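Thiol-disulfide oxidoreductase (Bacteroides thetaiotaomicron, PDB 3FW2) probably acts as a thiol-disulfide oxidoreductase, this piece being its C-terminal thioredoxin-like domain of the TlpA-like family. Local coordinates at residues A[59-64]-A[92-97]. Sequence-based numbering, arbitrary orientation.
Sequences EIYKKY and TLDWEQ
Tyr61 of the helical segment 59-64 meets Asp94 and Trp95 in the loop that leads into strand 96-98. Its CB and CG each lie 3.9 Å from Trp95 CE3, an apolar contact at the root of the phenol. With CG anti to the backbone N (chi1 173°), the ring extends from the helix across the loop backbone, and Trp95 N sits 4.0 Å above one ring face, offset toward the rim. The two aromatic rings meet obliquely, their planes at 49° and the Tyr61 ring centroid 5.8 Å from that of the six-membered ring of Trp95. This joins a helix flanking the central sheet of the thioredoxin fold to the entry of an outermost strand; between them in sequence runs strand 70-76, whose Met72 touches both aromatic side chains. Farther along the ring, Tyr61 CE2 is 3.6 Å from Asp94 CB, while the Asp94 carboxylate plane is turned 68° from the ring. At the hydroxyl, no direct hydrogen bond crosses: Tyr61 OH is 3.5 Å from Asp94 O. A water bridges them instead, 3.2 Å from Tyr61 OH and donating to Asp94 O at 2.8 Å.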
ATOM      1  N   GLU A  59      -3.014 -19.695 -12.620  1.00 11.91           N
ATOM      2  CA  GLU A  59      -3.896 -20.556 -13.417  0.60 13.33           C
ATOM      3  C   GLU A  59      -4.264 -19.947 -14.746  1.00 12.29           C
ATOM      4  O   GLU A  59      -4.302 -20.640 -15.763  1.00 13.40           O
ATOM      5  CB  GLU A  59      -5.168 -20.923 -12.676  0.60 13.57           C
ATOM      6  CG  GLU A  59      -4.924 -21.940 -11.635  0.60 17.00           C
ATOM      7  CD  GLU A  59      -4.941 -23.360 -12.207  0.60 21.77           C
ATOM      8  OE1 GLU A  59      -3.885 -23.869 -12.665  0.60 27.05           O
ATOM      9  OE2 GLU A  59      -6.034 -23.974 -12.179  0.60 25.70           O
ATOM     10  N   ILE A  60      -4.541 -18.636 -14.761  1.00 12.34           N
ATOM     11  CA  ILE A  60      -4.803 -17.935 -16.004  1.00 12.47           C
ATOM     12  C   ILE A  60      -3.594 -17.982 -16.944  1.00 13.86           C
ATOM     13  O   ILE A  60      -3.733 -18.247 -18.115  1.00 13.30           O
ATOM     14  CB  ILE A  60      -5.301 -16.489 -15.701  1.00 13.59           C
ATOM     15  CG1 ILE A  60      -6.689 -16.606 -15.023  1.00 15.99           C
ATOM     16  CG2 ILE A  60      -5.319 -15.630 -16.959  1.00 13.75           C
ATOM     17  CD1 ILE A  60      -7.090 -15.509 -14.064  1.00 20.51           C
ATOM     18  N   TYR A  61      -2.407 -17.745 -16.410  1.00 13.26           N
ATOM     19  CA  TYR A  61      -1.192 -17.702 -17.235  1.00 13.52           C
ATOM     20  C   TYR A  61      -0.966 -19.097 -17.802  1.00 13.87           C
ATOM     21  O   TYR A  61      -0.607 -19.242 -18.987  1.00 14.60           O
ATOM     22  CB  TYR A  61      -0.002 -17.262 -16.364  1.00 13.25           C
ATOM     23  CG  TYR A  61       1.332 -17.334 -17.079  1.00 15.21           C
ATOM     24  CD1 TYR A  61       1.631 -16.450 -18.087  1.00 19.54           C
ATOM     25  CD2 TYR A  61       2.274 -18.278 -16.731  1.00 21.96           C
ATOM     26  CE1 TYR A  61       2.858 -16.488 -18.753  1.00 17.87           C
ATOM     27  CE2 TYR A  61       3.524 -18.331 -17.409  1.00 23.62           C
ATOM     28  CZ  TYR A  61       3.779 -17.411 -18.411  1.00 24.07           C
ATOM     29  OH  TYR A  61       4.979 -17.424 -19.129  1.00 27.95           O
ATOM     30  N   LYS A  62      -1.168 -20.116 -16.973  1.00 14.98           N
ATOM     31  CA  LYS A  62      -0.906 -21.487 -17.437  0.60 16.63           C
ATOM     32  C   LYS A  62      -1.803 -21.800 -18.626  1.00 16.84           C
ATOM     33  O   LYS A  62      -1.351 -22.432 -19.594  1.00 17.58           O
ATOM     34  CB  LYS A  62      -1.079 -22.503 -16.310  0.60 16.98           C
ATOM     35  CG  LYS A  62      -0.767 -23.927 -16.703  0.60 21.13           C
ATOM     36  CD  LYS A  62      -0.305 -24.774 -15.510  0.60 23.66           C
ATOM     37  CE  LYS A  62      -0.757 -26.219 -15.639  0.60 26.99           C
ATOM     38  NZ  LYS A  62      -0.252 -27.131 -14.545  0.60 29.25           N
ATOM     39  N   LYS A  63      -3.049 -21.337 -18.580  1.00 16.27           N
ATOM     40  CA  LYS A  63      -4.021 -21.612 -19.629  1.00 17.77           C
ATOM     41  C   LYS A  63      -3.838 -20.712 -20.851  1.00 16.78           C
ATOM     42  O   LYS A  63      -4.087 -21.156 -21.981  1.00 17.94           O
ATOM     43  CB  LYS A  63      -5.440 -21.434 -19.060  1.00 17.76           C
ATOM     44  CG  LYS A  63      -6.549 -21.808 -20.019  1.00 23.29           C
ATOM     45  CD  LYS A  63      -7.895 -21.960 -19.325  1.00 25.31           C
ATOM     46  CE  LYS A  63      -8.866 -22.645 -20.295  1.00 30.32           C
ATOM     47  NZ  LYS A  63     -10.294 -22.366 -19.943  1.00 32.87           N
ATOM     48  N   TYR A  64      -3.392 -19.466 -20.659  1.00 16.46           N
ATOM     49  CA  TYR A  64      -3.417 -18.475 -21.738  1.00 16.57           C
ATOM     50  C   TYR A  64      -2.088 -17.901 -22.159  1.00 17.76           C
ATOM     51  O   TYR A  64      -2.053 -16.847 -22.823  1.00 17.06           O
ATOM     52  CB  TYR A  64      -4.366 -17.321 -21.393  1.00 18.11           C
ATOM     53  CG  TYR A  64      -5.799 -17.734 -21.205  1.00 19.24           C
ATOM     54  CD1 TYR A  64      -6.600 -18.023 -22.299  1.00 22.19           C
ATOM     55  CD2 TYR A  64      -6.360 -17.858 -19.941  1.00 19.23           C
ATOM     56  CE1 TYR A  64      -7.928 -18.408 -22.132  1.00 22.28           C
ATOM     57  CE2 TYR A  64      -7.691 -18.258 -19.768  1.00 22.73           C
ATOM     58  CZ  TYR A  64      -8.472 -18.515 -20.875  1.00 22.88           C
ATOM     59  OH  TYR A  64      -9.802 -18.883 -20.746  1.00 23.15           O
ATOM     60  N   THR A  92       6.914 -17.698  -8.520  1.00 10.53           N
ATOM     61  CA  THR A  92       6.769 -18.106  -9.931  1.00 11.36           C
ATOM     62  C   THR A  92       5.831 -17.160 -10.725  1.00 11.57           C
ATOM     63  O   THR A  92       4.875 -17.592 -11.401  1.00 12.03           O
ATOM     64  CB  THR A  92       6.364 -19.597 -10.049  1.00 13.47           C
ATOM     65  OG1 THR A  92       5.041 -19.823  -9.555  1.00 14.89           O
ATOM     66  CG2 THR A  92       7.340 -20.515  -9.292  1.00  9.73           C
ATOM     67  N   LEU A  93       6.139 -15.887 -10.632  1.00 11.11           N
ATOM     68  CA  LEU A  93       5.373 -14.810 -11.323  1.00 11.36           C
ATOM     69  C   LEU A  93       5.959 -14.686 -12.730  1.00 13.78           C
ATOM     70  O   LEU A  93       6.760 -13.774 -13.023  1.00 14.75           O
ATOM     71  CB  LEU A  93       5.504 -13.517 -10.516  1.00 12.41           C
ATOM     72  CG  LEU A  93       5.079 -13.613  -9.036  1.00  9.41           C
ATOM     73  CD1 LEU A  93       5.276 -12.279  -8.315  1.00 11.54           C
ATOM     74  CD2 LEU A  93       3.623 -14.106  -8.841  1.00 11.34           C
ATOM     75  N   ASP A  94       5.559 -15.602 -13.604  1.00 12.45           N
ATOM     76  CA  ASP A  94       6.267 -15.851 -14.839  1.00 15.01           C
ATOM     77  C   ASP A  94       5.827 -15.015 -16.057  1.00 13.46           C
ATOM     78  O   ASP A  94       6.500 -15.009 -17.076  1.00 14.66           O
ATOM     79  CB  ASP A  94       6.149 -17.340 -15.230  1.00 15.63           C
ATOM     80  CG  ASP A  94       6.921 -18.270 -14.321  1.00 21.53           C
ATOM     81  OD1 ASP A  94       7.842 -17.800 -13.622  1.00 25.05           O
ATOM     82  OD2 ASP A  94       6.529 -19.481 -14.325  1.00 30.12           O
ATOM     83  N   TRP A  95       4.697 -14.335 -15.938  1.00 12.99           N
ATOM     84  CA  TRP A  95       4.278 -13.307 -16.887  1.00 11.03           C
ATOM     85  C   TRP A  95       5.114 -12.076 -16.698  1.00 11.38           C
ATOM     86  O   TRP A  95       5.875 -11.952 -15.732  1.00 11.13           O
ATOM     87  CB  TRP A  95       2.799 -12.997 -16.749  1.00 10.44           C
ATOM     88  CG  TRP A  95       2.287 -12.650 -15.360  1.00 10.88           C
ATOM     89  CD1 TRP A  95       1.907 -11.391 -14.944  1.00 11.42           C
ATOM     90  CD2 TRP A  95       1.958 -13.531 -14.265  1.00 10.95           C
ATOM     91  NE1 TRP A  95       1.494 -11.436 -13.655  1.00 10.23           N
ATOM     92  CE2 TRP A  95       1.503 -12.731 -13.220  1.00  9.84           C
ATOM     93  CE3 TRP A  95       2.059 -14.930 -14.049  1.00 10.99           C
ATOM     94  CZ2 TRP A  95       1.124 -13.251 -11.983  1.00 12.33           C
ATOM     95  CZ3 TRP A  95       1.709 -15.436 -12.819  1.00 12.71           C
ATOM     96  CH2 TRP A  95       1.228 -14.597 -11.806  1.00 10.93           C
ATOM     97  N   GLU A  96       5.026 -11.168 -17.654  1.00 12.18           N
ATOM     98  CA  GLU A  96       5.922  -9.987 -17.612  1.00 12.42           C
ATOM     99  C   GLU A  96       5.708  -9.214 -16.315  1.00 11.93           C
ATOM    100  O   GLU A  96       4.590  -9.065 -15.846  1.00  9.88           O
ATOM    101  CB  GLU A  96       5.672  -9.083 -18.808  1.00 13.42           C
ATOM    102  CG  GLU A  96       6.610  -7.857 -18.907  1.00 14.73           C
ATOM    103  CD  GLU A  96       8.090  -8.188 -18.997  1.00 19.46           C
ATOM    104  OE1 GLU A  96       8.692  -8.689 -18.007  1.00 20.48           O
ATOM    105  OE2 GLU A  96       8.657  -7.934 -20.072  1.00 20.17           O
ATOM    106  N   GLN A  97       6.802  -8.714 -15.766  1.00 11.35           N
ATOM    107  CA  GLN A  97       6.825  -8.028 -14.493  1.00 11.60           C
ATOM    108  C   GLN A  97       7.582  -6.700 -14.623  1.00 10.76           C
ATOM    109  O   GLN A  97       8.698  -6.633 -15.172  1.00 11.01           O
ATOM    110  CB  GLN A  97       7.513  -8.854 -13.444  1.00 10.90           C
ATOM    111  CG  GLN A  97       6.913 -10.198 -13.214  1.00 10.18           C
ATOM    112  CD  GLN A  97       5.486 -10.131 -12.626  1.00 11.69           C
ATOM    113  OE1 GLN A  97       5.198  -9.262 -11.805  1.00 11.38           O
ATOM    114  NE2 GLN A  97       4.614 -11.048 -13.069  1.00 11.89           N
TER
HETATM  115  O   HOH W   1       6.244 -14.634 -19.863  1.00 36.11           O